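Local coordinates for hypothetical protein MJ1460 (PDB 2OSO) that is of unknown function but binds a zinc ion and carries a V4R domain, which probably serves to bind a small molecule, at residues E58-M63 with H117-G122; K67-L72 with I86-I91; I75-L78 with G82-E85; C127-E130 with Y134-V137; N139-V144 with K150-V155. The protein carries 3 engineered substitutions. All coordinates share one frame; numbering follows the deposited sequence.

Contact 1. Residues E58-M63 with H117-G122. With ZN (zinc ion), chain B.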
# COMPACT_ATOMS: atom_id res chain seq x y z
N GLU A 58 13.35 -1.47 4.81
CA GLU A 58 14.73 -0.93 4.57
C GLU A 58 14.84 -0.21 3.25
O GLU A 58 15.32 0.92 3.19
CB GLU A 58 15.82 -2.01 4.64
CG GLU A 58 15.95 -2.68 6.01
CD GLU A 58 17.03 -3.72 6.01
OE1 GLU A 58 16.75 -4.84 5.56
OE2 GLU A 58 18.16 -3.41 6.45
N GLU A 59 14.37 -0.85 2.18
CA GLU A 59 14.45 -0.24 0.83
C GLU A 59 13.56 1.00 0.69
O GLU A 59 13.95 1.94 0.04
CB GLU A 59 14.07 -1.25 -0.27
CG GLU A 59 15.00 -2.42 -0.37
CD GLU A 59 16.40 -2.07 -0.89
OE1 GLU A 59 16.72 -0.91 -1.27
OE2 GLU A 59 17.20 -3.01 -0.89
N PHE A 60 12.38 0.95 1.30
CA PHE A 60 11.41 2.04 1.36
C PHE A 60 12.06 3.25 2.03
O PHE A 60 12.06 4.34 1.45
CB PHE A 60 10.19 1.54 2.12
CG PHE A 60 8.97 2.38 1.95
CD1 PHE A 60 8.75 3.45 2.78
CD2 PHE A 60 7.98 2.02 1.02
CE1 PHE A 60 7.58 4.19 2.69
CE2 PHE A 60 6.84 2.73 0.90
CZ PHE A 60 6.62 3.84 1.73
N GLY A 61 12.72 3.00 3.15
CA GLY A 61 13.46 4.00 3.92
C GLY A 61 14.54 4.69 3.12
O GLY A 61 14.63 5.92 3.10
N LYS A 62 15.32 3.88 2.38
CA LYS A 62 16.32 4.39 1.44
C LYS A 62 15.76 5.29 0.32
O LYS A 62 16.30 6.36 0.08
CB LYS A 62 17.14 3.24 0.83
CG LYS A 62 17.97 2.39 1.83
CD LYS A 62 18.67 3.26 2.83
CE LYS A 62 19.80 2.60 3.54
N MSE A 63 14.69 4.86 -0.35
CA MSE A 63 13.98 5.73 -1.28
C MSE A 63 13.56 7.07 -0.65
O MSE A 63 13.70 8.12 -1.30
CB MSE A 63 12.72 5.03 -1.86
CG MSE A 63 12.87 4.33 -3.24
SE MSE A 63 13.69 5.36 -4.69
CE MSE A 63 13.23 7.19 -4.16
N HIS A 117 5.50 -4.40 14.11
CA HIS A 117 5.73 -3.30 13.20
C HIS A 117 7.09 -3.53 12.51
O HIS A 117 7.97 -2.67 12.55
CB HIS A 117 5.64 -1.97 13.92
CG HIS A 117 4.25 -1.57 14.29
ND1 HIS A 117 3.76 -1.63 15.58
CD2 HIS A 117 3.19 -1.25 13.51
CE1 HIS A 117 2.50 -1.24 15.60
NE2 HIS A 117 2.12 -1.02 14.35
N ASP A 118 7.20 -4.68 11.83
CA ASP A 118 8.41 -5.09 11.09
C ASP A 118 8.73 -4.15 9.91
O ASP A 118 9.90 -3.87 9.67
CB ASP A 118 8.28 -6.47 10.48
CG ASP A 118 8.34 -7.58 11.48
OD1 ASP A 118 8.22 -7.33 12.70
OD2 ASP A 118 8.46 -8.72 11.00
N PHE A 119 7.70 -3.79 9.14
CA PHE A 119 7.85 -2.80 8.03
C PHE A 119 8.38 -1.46 8.55
O PHE A 119 9.37 -0.94 8.03
CB PHE A 119 6.52 -2.65 7.26
CG PHE A 119 6.54 -1.64 6.17
CD1 PHE A 119 7.40 -1.80 5.08
CD2 PHE A 119 5.66 -0.58 6.16
CE1 PHE A 119 7.43 -0.85 4.08
CE2 PHE A 119 5.69 0.34 5.11
CZ PHE A 119 6.56 0.17 4.07
N ILE A 120 7.78 -0.92 9.62
CA ILE A 120 8.26 0.34 10.22
C ILE A 120 9.74 0.23 10.72
O ILE A 120 10.57 1.12 10.53
CB ILE A 120 7.30 0.84 11.38
CG1 ILE A 120 5.99 1.43 10.81
CG2 ILE A 120 8.07 1.81 12.31
CD1 ILE A 120 4.89 1.80 11.84
N ALA A 121 10.08 -0.91 11.30
CA ALA A 121 11.42 -1.15 11.84
C ALA A 121 12.44 -1.14 10.70
O ALA A 121 13.50 -0.54 10.84
CB ALA A 121 11.48 -2.50 12.67
N GLY A 122 12.08 -1.72 9.56
CA GLY A 122 12.90 -1.68 8.35
C GLY A 122 13.05 -0.27 7.86
O GLY A 122 14.17 0.19 7.43
ZN ZN B . 4.69 -1.73 17.41
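Helix 53-64 meets the first turns of helix 118-132 in a buried helix-to-helix contact close to the centre of the chain, where Phe60 and Phe119 form a T-shaped pair and Glu58 lies against Gly122. Phe119 supplies the edge: its CZ sits over the centre of the Phe60 ring, 3.8 Å from Phe60 CD2, and the ring planes stand at 73°. With CG anti to the backbone N (chi1 178°), the Phe119 ring reaches toward helix 53-64. Both residues are buried, a place that suits large apolar rings, and Ile123 and Met79 of the same chain and Leu35 of the second subunit also pack on Phe60. The second subunit adds an edge-to-face partner for Phe119 in its Phe36, which places the aromatic cluster at the dimer interface.

Within the V4R domain, His117 occupies the N-cap position of helix 118-132, and its ND1 binds zinc together with Glu140, Cys143 and Cys151. Five residues farther along, Gly122 lets the backbones come very near, the CA atoms of Glu58 and Gly122 being 4.3 Å apart. Here Glu58 CA makes a CA-H...O contact of 3.1 Å with Gly122 O. Glu58 CG also lies 3.7 Å from Gly122 O, and the chain runs on extended to its carboxylate.

Contact 2. Residues K67-L72 with I86-I91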
# COMPACT_ATOMS: atom_id res chain seq x y z
N LYS A 67 17.11 13.73 5.15
CA LYS A 67 18.44 14.29 5.36
C LYS A 67 18.80 14.40 6.85
O LYS A 67 19.98 14.60 7.23
CB LYS A 67 18.56 15.63 4.66
CG LYS A 67 18.44 15.51 3.11
N ASN A 68 17.80 14.29 7.71
CA ASN A 68 18.06 14.46 9.14
C ASN A 68 16.91 13.91 9.95
O ASN A 68 15.92 13.40 9.39
CB ASN A 68 18.39 15.95 9.47
CG ASN A 68 17.29 16.95 9.07
OD1 ASN A 68 16.11 16.74 9.33
ND2 ASN A 68 17.71 18.09 8.48
N ILE A 69 17.07 13.90 11.25
CA ILE A 69 16.06 13.35 12.15
C ILE A 69 14.79 14.18 12.05
O ILE A 69 13.71 13.62 12.06
CB ILE A 69 16.57 13.29 13.60
CG1 ILE A 69 17.73 12.29 13.74
CG2 ILE A 69 15.47 12.94 14.59
CD1 ILE A 69 17.50 10.93 13.30
N GLU A 70 14.88 15.50 11.87
CA GLU A 70 13.63 16.28 11.87
C GLU A 70 12.77 15.86 10.66
O GLU A 70 11.57 15.68 10.77
CB GLU A 70 13.89 17.79 11.95
CG GLU A 70 12.88 18.59 12.84
CD GLU A 70 12.49 17.89 14.20
OE1 GLU A 70 13.38 17.42 14.97
OE2 GLU A 70 11.26 17.83 14.49
N GLU A 71 13.42 15.66 9.52
CA GLU A 71 12.77 15.23 8.30
C GLU A 71 12.19 13.81 8.44
O GLU A 71 11.10 13.53 7.94
CB GLU A 71 13.77 15.32 7.11
CG GLU A 71 13.10 15.17 5.78
CD GLU A 71 13.96 15.62 4.56
OE1 GLU A 71 15.17 15.90 4.67
OE2 GLU A 71 13.39 15.67 3.47
N LEU A 72 12.92 12.93 9.12
CA LEU A 72 12.40 11.58 9.43
C LEU A 72 11.07 11.65 10.21
O LEU A 72 10.10 10.92 9.92
CB LEU A 72 13.45 10.79 10.22
CG LEU A 72 13.16 9.34 10.65
CD1 LEU A 72 12.43 8.52 9.59
CD2 LEU A 72 14.44 8.66 11.05
N ILE A 86 12.56 10.70 18.97
CA ILE A 86 14.01 10.51 18.78
C ILE A 86 14.71 11.73 19.35
O ILE A 86 14.42 12.85 18.93
CB ILE A 86 14.43 10.41 17.27
CG1 ILE A 86 13.42 9.58 16.46
CG2 ILE A 86 15.87 9.89 17.14
CD1 ILE A 86 13.90 9.15 15.03
N ASP A 87 15.61 11.51 20.31
CA ASP A 87 16.47 12.55 20.85
C ASP A 87 17.77 12.57 20.05
O ASP A 87 18.69 11.81 20.33
CB ASP A 87 16.76 12.25 22.32
CG ASP A 87 17.49 13.41 23.05
OD1 ASP A 87 18.10 14.26 22.36
OD2 ASP A 87 17.45 13.45 24.31
N GLU A 88 17.85 13.47 19.07
CA GLU A 88 18.99 13.57 18.17
C GLU A 88 20.31 13.99 18.83
O GLU A 88 21.38 13.47 18.51
CB GLU A 88 18.64 14.59 17.11
CG GLU A 88 19.75 15.01 16.23
CD GLU A 88 19.25 15.90 15.12
OE1 GLU A 88 18.03 16.21 15.11
OE2 GLU A 88 20.06 16.28 14.28
N ASN A 89 20.24 14.95 19.73
CA ASN A 89 21.45 15.39 20.43
C ASN A 89 22.05 14.29 21.32
O ASN A 89 23.27 14.17 21.45
CB ASN A 89 21.15 16.69 21.19
CG ASN A 89 21.19 17.92 20.27
OD1 ASN A 89 21.43 17.81 19.05
ND2 ASN A 89 20.99 19.11 20.85
N LYS A 90 21.21 13.41 21.85
CA LYS A 90 21.70 12.27 22.61
C LYS A 90 22.32 11.18 21.71
O LYS A 90 23.31 10.55 22.08
CB LYS A 90 20.58 11.70 23.47
CG LYS A 90 20.95 10.54 24.38
CD LYS A 90 19.72 10.18 25.25
CE LYS A 90 19.99 9.09 26.25
NZ LYS A 90 18.97 9.12 27.33
N ILE A 91 21.72 10.93 20.55
CA ILE A 91 22.30 9.99 19.56
C ILE A 91 23.72 10.43 19.17
O ILE A 91 24.66 9.64 19.12
CB ILE A 91 21.39 9.87 18.27
CG1 ILE A 91 20.24 8.94 18.55
CG2 ILE A 91 22.16 9.34 17.06
CD1 ILE A 91 19.13 9.01 17.45
O HOH W 1 20.01 14.31 12.07
O HOH W 2 17.24 17.22 12.56
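Ile69 carries the contact between the start of helix 69-79 and the start of helix 88-93, wedging into the corner formed by Ile86 and Glu88. Its CB already touches the acidic residue, with Ile69 CB 3.6 Å from Glu88 OE1. At the first branch, CG2 stands anti to the backbone N and is thereby carried across to Ile86, where Ile69 CG2 lies 3.8 Å from Ile86 CB. The other branch, CG1, runs along Glu88 at the limit of contact, and the tip, CD1, continues inward to Leu128 of helix 118-132. A beta-branched aliphatic residue fits because its two arms serve two neighbours at once. Leu72, one turn on, extends the apolar seam by setting CD2 4.0 Å from Ile86 CD1, the two side chains crossing at about a right angle.

Both helices begin with a side-chain N-cap. Asn68 OD1 accepts from Glu71 N at 2.9 Å, and Asp87 OD1 accepts from Lys90 N, so a short polar residue closes each first turn where backbone N-H groups lack helical partners.

The extended Glu88 chain, past which Ile69 slides in the opposite direction, brings its carboxylate to the first turn of helix 69-79, and two waters complete the link. One accepts from Ile69 N and donates to Glu88 OE2, 3.0 Å away; the second accepts from Glu70 N and donates to Glu88 OE1 at 2.9 Å. Glu88 is thus tied through water to N-H groups at a helix N-terminus, whose positive end would probably stabilise its charge. On the inner side, Ile131 packs on both Ile69 and Leu72, and Cys127 on Leu72 as well.

Contact 3. Residues I75-L78 with G82-E85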
# COMPACT_ATOMS: atom_id res chain seq x y z
N ILE A 75 8.20 12.92 7.81
CA ILE A 75 7.72 11.82 6.96
C ILE A 75 6.77 10.89 7.70
O ILE A 75 5.75 10.49 7.15
CB ILE A 75 8.88 10.98 6.40
CG1 ILE A 75 9.67 11.82 5.39
CG2 ILE A 75 8.34 9.69 5.76
CD1 ILE A 75 11.06 11.28 5.02
N PHE A 76 7.05 10.56 8.95
CA PHE A 76 6.13 9.69 9.72
C PHE A 76 4.76 10.36 9.95
O PHE A 76 3.72 9.71 9.86
CB PHE A 76 6.76 9.18 11.00
CG PHE A 76 7.45 7.84 10.84
CD1 PHE A 76 8.52 7.72 9.97
CD2 PHE A 76 7.04 6.74 11.55
CE1 PHE A 76 9.13 6.51 9.75
CE2 PHE A 76 7.65 5.52 11.35
CZ PHE A 76 8.71 5.41 10.48
N LYS A 77 4.74 11.67 10.20
CA LYS A 77 3.45 12.37 10.30
C LYS A 77 2.70 12.41 8.97
O LYS A 77 1.49 12.26 8.94
CB LYS A 77 3.61 13.79 10.83
CG LYS A 77 4.02 13.89 12.28
CD LYS A 77 2.95 13.32 13.24
CE LYS A 77 1.61 14.07 13.14
NZ LYS A 77 0.70 13.87 14.36
N LEU A 78 3.43 12.68 7.88
CA LEU A 78 2.82 12.70 6.54
C LEU A 78 2.24 11.35 6.11
O LEU A 78 1.18 11.28 5.47
CB LEU A 78 3.85 13.14 5.52
CG LEU A 78 4.25 14.60 5.57
CD1 LEU A 78 5.36 14.87 4.54
CD2 LEU A 78 3.03 15.51 5.36
N GLY A 82 2.37 7.91 12.73
CA GLY A 82 2.52 8.30 14.12
C GLY A 82 3.62 9.30 14.43
O GLY A 82 4.25 9.87 13.54
N ASP A 83 3.80 9.51 15.73
CA ASP A 83 4.75 10.49 16.28
C ASP A 83 5.99 9.77 16.77
O ASP A 83 5.98 9.09 17.80
CB ASP A 83 4.13 11.26 17.44
CG ASP A 83 2.77 11.83 17.10
OD1 ASP A 83 2.68 12.84 16.37
OD2 ASP A 83 1.78 11.24 17.55
N LEU A 84 7.05 9.96 16.02
CA LEU A 84 8.32 9.32 16.25
C LEU A 84 9.08 10.15 17.30
O LEU A 84 9.23 11.35 17.16
CB LEU A 84 9.07 9.27 14.91
CG LEU A 84 10.14 8.25 14.60
CD1 LEU A 84 9.70 6.85 14.99
CD2 LEU A 84 10.59 8.34 13.08
N GLU A 85 9.51 9.49 18.38
CA GLU A 85 10.25 10.12 19.46
C GLU A 85 11.72 9.73 19.33
O GLU A 85 12.09 8.57 19.55
CB GLU A 85 9.67 9.72 20.82
CG GLU A 85 8.21 10.10 20.97
CD GLU A 85 7.55 9.69 22.29
OE1 GLU A 85 8.22 9.17 23.23
OE2 GLU A 85 6.32 9.89 22.38
O HOH W 3 0.17 11.37 15.20
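Lys77 NZ is gripped by a carboxylate and a water at once: it makes a salt bridge to Asp83 OD1 at 3.0 Å and donates to a water 2.7 Å from NZ. That water in turn donates to Asp83 OD2, 2.9 Å away, so ammonium, water and both carboxylate oxygens close a small ring. The direct bond comes in on the syn side of OD1, 21° out of the carboxylate plane. Lys77 achieves this by folding back, with bends at both chi2 and chi3, so that its methylene CD also lies against Gly82 O. A long flexible chain suits this exposed position, where it can curl over the turn and still offer its charge.

Beneath the ion pair the contact becomes apolar. Leu84 lays its CD2 methyl over one face of the Phe76 ring, 3.9 Å from the centroid and 15° off the ring normal, in a CH-pi contact; the Phe76 stem meets the backbone as well, CB being 3.6 Å from Gly82 O. Leu124 of helix 118-132 and Leu102 of strand 98-103 pack on both Phe76 and Leu84, which accounts for two large hydrophobic residues here.

Gly82 has backbone angles at which any CB would press on the carbonyl O of the preceding residue, so glycine is required where the chain leaves the turn. It enters strand 83-85, whose Asp83 and Glu85 pair through their backbones with Ser103 and Lys101. The arrangement is a tight helix-to-strand reversal that lays helix 69-79 beside an edge strand, within this chain, of the four-stranded antiparallel sheet.

Contact 4. Residues C127-E130 with Y134-V137; sequences CLEE and YYFV. Engineered in segment 134-137: Tyr134 (natural residue Lys), Tyr135 (natural residue Lys).
The Phe136 ring has Leu128 CB over one face, and the Tyr135 ring receives a carboxylate oxygen of Glu129 at its edge. Leu128 CB stands toward the rim of the Phe136 ring, 3.7 Å from CD2, in a CH-pi contact 25° off the ring normal. The same ring reaches up to the helix backbone, where Phe136 CE2 lies 3.3 Å from Leu128 O. At Tyr135, an engineered residue that is lysine in the natural sequence, Glu129 OE1 lies in the ring plane 3.6 Å from CD1. The two side chains run side by side in the same direction, and the carboxylate plane is turned 83° from the ring.

Glu129 joins the pieces along its whole length. Its CG lies 3.2 Å from O of Tyr134, likewise engineered from lysine. A chi1 of 179° swings CG away from the backbone N, and the extended chain delivers OE1 to a water 2.7 Å away. That water also accepts from Phe136 N at 3.1 Å. An acidic residue suits this partly exposed place: its methylenes line the chain reversal while its carboxylate takes the water, and the modelled part of the Lys62 side chain packs against it.

Phe136 and Leu128, by contrast, are buried, and Val155 of the adjacent strand packs on both. Tyr135 and Val137 bond through their backbones to Val158 and Lys156. This is a short helix-to-strand connection of the V4R domain, through which helix 118-132 turns back to lie across the sheet that strand 135-142 borders within this chain.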
# COMPACT_ATOMS: atom_id res chain seq x y z
N CYS A 127 16.23 4.59 6.82
CA CYS A 127 16.32 6.04 6.97
C CYS A 127 17.54 6.50 7.79
O CYS A 127 18.19 7.47 7.44
CB CYS A 127 15.06 6.63 7.60
SG CYS A 127 13.62 6.57 6.53
N LEU A 128 17.83 5.79 8.86
CA LEU A 128 18.98 6.08 9.72
C LEU A 128 20.30 5.86 9.01
O LEU A 128 21.26 6.59 9.27
CB LEU A 128 18.94 5.22 10.96
CG LEU A 128 17.85 5.64 11.96
CD1 LEU A 128 17.70 4.54 13.05
CD2 LEU A 128 18.15 6.99 12.57
N GLU A 129 20.38 4.85 8.15
CA GLU A 129 21.54 4.75 7.23
C GLU A 129 21.70 5.93 6.24
O GLU A 129 22.82 6.45 6.02
CB GLU A 129 21.51 3.41 6.49
CG GLU A 129 22.67 3.25 5.50
CD GLU A 129 22.68 1.94 4.72
OE1 GLU A 129 22.17 0.92 5.21
OE2 GLU A 129 23.24 1.95 3.59
N GLU A 130 20.60 6.35 5.61
CA GLU A 130 20.62 7.54 4.76
C GLU A 130 21.13 8.80 5.53
O GLU A 130 21.86 9.63 4.99
CB GLU A 130 19.24 7.78 4.13
CG GLU A 130 18.85 6.84 2.99
CD GLU A 130 19.87 6.73 1.87
OE1 GLU A 130 20.12 7.72 1.13
OE2 GLU A 130 20.46 5.64 1.72
N TYR A 134 26.16 4.82 8.49
CA TYR A 134 26.35 3.47 9.04
C TYR A 134 25.22 2.52 8.67
O TYR A 134 24.11 2.97 8.39
CB TYR A 134 26.46 3.50 10.57
CG TYR A 134 27.49 4.46 11.10
CD1 TYR A 134 28.79 4.43 10.63
CD2 TYR A 134 27.15 5.39 12.07
CE1 TYR A 134 29.76 5.32 11.12
CE2 TYR A 134 28.10 6.27 12.57
CZ TYR A 134 29.41 6.22 12.10
OH TYR A 134 30.35 7.10 12.59
N TYR A 135 25.53 1.22 8.62
CA TYR A 135 24.52 0.16 8.55
C TYR A 135 23.91 0.08 9.92
O TYR A 135 24.64 0.04 10.91
CB TYR A 135 25.11 -1.22 8.26
CG TYR A 135 25.78 -1.35 6.92
CD1 TYR A 135 25.11 -1.01 5.74
CD2 TYR A 135 27.07 -1.87 6.82
CE1 TYR A 135 25.72 -1.13 4.49
CE2 TYR A 135 27.69 -1.99 5.56
CZ TYR A 135 27.00 -1.64 4.41
OH TYR A 135 27.61 -1.79 3.16
N PHE A 136 22.58 0.04 9.98
CA PHE A 136 21.84 -0.13 11.23
C PHE A 136 20.97 -1.37 11.21
O PHE A 136 20.39 -1.73 10.16
CB PHE A 136 20.95 1.07 11.53
CG PHE A 136 21.71 2.33 11.88
CD1 PHE A 136 22.06 2.60 13.19
CD2 PHE A 136 22.11 3.22 10.88
CE1 PHE A 136 22.77 3.75 13.52
CE2 PHE A 136 22.83 4.39 11.20
CZ PHE A 136 23.15 4.65 12.51
N VAL A 137 20.85 -2.03 12.38
CA VAL A 137 19.78 -3.00 12.60
C VAL A 137 18.81 -2.50 13.68
O VAL A 137 19.22 -2.09 14.74
CB VAL A 137 20.32 -4.37 13.04
CG1 VAL A 137 19.21 -5.26 13.46
CG2 VAL A 137 21.15 -5.02 11.87
O HOH W 4 20.83 0.25 7.49

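Contact 5. Residues N139-V144 with K150-V155. With ZN (zinc ion), chain B.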
# COMPACT_ATOMS: atom_id res chain seq x y z
N ASN A 139 15.36 -3.32 15.93
CA ASN A 139 14.58 -4.40 16.44
C ASN A 139 13.52 -3.87 17.42
O ASN A 139 13.83 -3.17 18.35
CB ASN A 139 15.52 -5.40 17.12
CG ASN A 139 14.79 -6.58 17.74
OD1 ASN A 139 13.89 -7.18 17.11
ND2 ASN A 139 15.19 -6.94 18.95
N GLU A 140 12.26 -4.19 17.17
CA GLU A 140 11.18 -3.65 17.96
C GLU A 140 11.09 -4.57 19.16
O GLU A 140 10.94 -5.78 18.99
CB GLU A 140 9.84 -3.59 17.17
CG GLU A 140 8.72 -2.89 17.96
CD GLU A 140 7.41 -2.82 17.21
OE1 GLU A 140 7.22 -3.62 16.27
OE2 GLU A 140 6.55 -1.99 17.57
N VAL A 141 11.20 -3.99 20.35
CA VAL A 141 11.24 -4.75 21.59
C VAL A 141 10.00 -4.54 22.44
O VAL A 141 9.73 -5.32 23.33
CB VAL A 141 12.55 -4.39 22.39
CG1 VAL A 141 13.86 -4.70 21.55
CG2 VAL A 141 12.53 -2.89 22.82
N GLU A 142 9.25 -3.46 22.21
CA GLU A 142 7.91 -3.31 22.84
C GLU A 142 6.94 -2.74 21.80
O GLU A 142 7.35 -1.99 20.91
CB GLU A 142 7.91 -2.37 24.07
CG GLU A 142 8.98 -2.56 25.08
CD GLU A 142 8.91 -1.53 26.24
OE1 GLU A 142 7.91 -0.79 26.38
OE2 GLU A 142 9.88 -1.46 27.01
N CYS A 143 5.65 -3.04 21.93
CA CYS A 143 4.69 -2.65 20.85
C CYS A 143 3.30 -2.37 21.46
O CYS A 143 2.90 -3.01 22.42
CB CYS A 143 4.67 -3.77 19.82
SG CYS A 143 3.59 -3.58 18.39
N VAL A 144 2.60 -1.39 20.89
CA VAL A 144 1.24 -1.00 21.27
C VAL A 144 0.30 -2.21 21.20
O VAL A 144 -0.61 -2.38 22.02
CB VAL A 144 0.75 0.20 20.38
CG1 VAL A 144 -0.75 0.51 20.59
CG2 VAL A 144 1.61 1.41 20.65
N LYS A 150 3.31 2.90 23.80
CA LYS A 150 4.13 3.34 22.70
C LYS A 150 4.88 2.11 22.22
O LYS A 150 5.11 1.19 23.01
CB LYS A 150 5.14 4.40 23.18
CG LYS A 150 4.52 5.65 23.81
CD LYS A 150 5.57 6.69 24.04
CE LYS A 150 5.04 7.88 24.77
NZ LYS A 150 6.22 8.66 25.20
N CYS A 151 5.26 2.07 20.94
CA CYS A 151 6.21 1.06 20.46
C CYS A 151 7.63 1.55 20.74
O CYS A 151 7.89 2.77 20.68
CB CYS A 151 6.03 0.78 18.99
SG CYS A 151 4.32 0.31 18.38
N VAL A 152 8.53 0.61 21.01
CA VAL A 152 9.92 0.89 21.31
C VAL A 152 10.84 0.05 20.42
O VAL A 152 10.72 -1.18 20.34
CB VAL A 152 10.25 0.64 22.77
CG1 VAL A 152 11.74 0.94 23.04
CG2 VAL A 152 9.35 1.46 23.69
N PHE A 153 11.77 0.75 19.79
CA PHE A 153 12.74 0.17 18.87
C PHE A 153 14.17 0.37 19.40
O PHE A 153 14.57 1.49 19.74
CB PHE A 153 12.60 0.81 17.50
CG PHE A 153 11.20 0.71 16.89
CD1 PHE A 153 10.23 1.69 17.17
CD2 PHE A 153 10.87 -0.31 16.01
CE1 PHE A 153 8.94 1.64 16.59
CE2 PHE A 153 9.55 -0.39 15.44
CZ PHE A 153 8.61 0.61 15.70
N GLU A 154 14.91 -0.73 19.41
CA GLU A 154 16.34 -0.78 19.71
C GLU A 154 17.15 -0.58 18.40
O GLU A 154 16.92 -1.33 17.42
CB GLU A 154 16.62 -2.19 20.23
CG GLU A 154 17.59 -2.38 21.28
CD GLU A 154 17.28 -3.70 22.01
OE1 GLU A 154 17.07 -4.74 21.29
OE2 GLU A 154 17.14 -3.70 23.26
N VAL A 155 18.04 0.43 18.37
CA VAL A 155 18.84 0.76 17.17
C VAL A 155 20.30 0.41 17.41
O VAL A 155 20.93 0.96 18.32
CB VAL A 155 18.77 2.28 16.78
CG1 VAL A 155 19.60 2.57 15.47
CG2 VAL A 155 17.34 2.73 16.62
ZN ZN B . 4.69 -1.73 17.41
O HOH W 5 6.42 1.11 25.62
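A classic beta bulge interrupts the pairing of strands 135-142 and 151-158, between the Glu140-Phe153 and Glu142-Val152 pairs: Val141 and Glu142 both face Val152, whose carbonyl O accepts from Val141 N at 2.9 Å and from Glu142 N at 3.3 Å. The second donor lies in the carbonyl plane on a lone pair. Before the bulge, Asn139 and Glu154 form a regular antiparallel hydrogen-bonded pair; beyond it the register has shifted by one, and Val152 N bonds back to Glu142 O.

The two strands make a twisted hairpin that holds three of the four zinc ligands, His117 being the fourth. Glu140 OE2 binds the metal at 1.9 Å, Cys143 SG at 2.4 Å and Cys151 SG at 2.3 Å, the hard oxygen and soft sulfurs both being common partners of zinc. In Glu140 a chi1 of -174° and an extended chain beyond send the carboxylate out to the metal. On the way, CG passes over a face of Phe153, 4.1 Å from the ring centroid, and the carboxylate lies nearly parallel to that ring, 11° apart. Phe153, itself covered by Ile120 and Leu124, gives this ligand a hydrophobic floor.

Cys151 SG has a second role, accepting a long but straight hydrogen bond from Val144 N (3.5 Å, 175° at the hydrogen). On the face bearing Val152, Glu142 lies alongside that valine, and a water donates to both Glu142 OE1 and Lys150 O.

How the contacts relate
Contacts 1, 2 and 3 are buried, contacts 4 and 5 only partly. Contacts 1 and 5 share the zinc, His117 from the helix start completing the ligand set of the hairpin, and Ile120 packs on Phe153 between them. Contact 1 is the most central, a helix pair built on aromatic rings at the dimer interface; contact 5 is a strand pair built on backbone bonds and metal. Contacts 2 and 3 both use helix 69-79 and meet through Leu72 and Leu84, each with an apolar inner side and a water-linked polar outer side. Phe136 and Leu128 of contact 4 pack on Val155 of contact 5. A salt bridge from Glu85 to Lys150 ties contact 3 to contact 5.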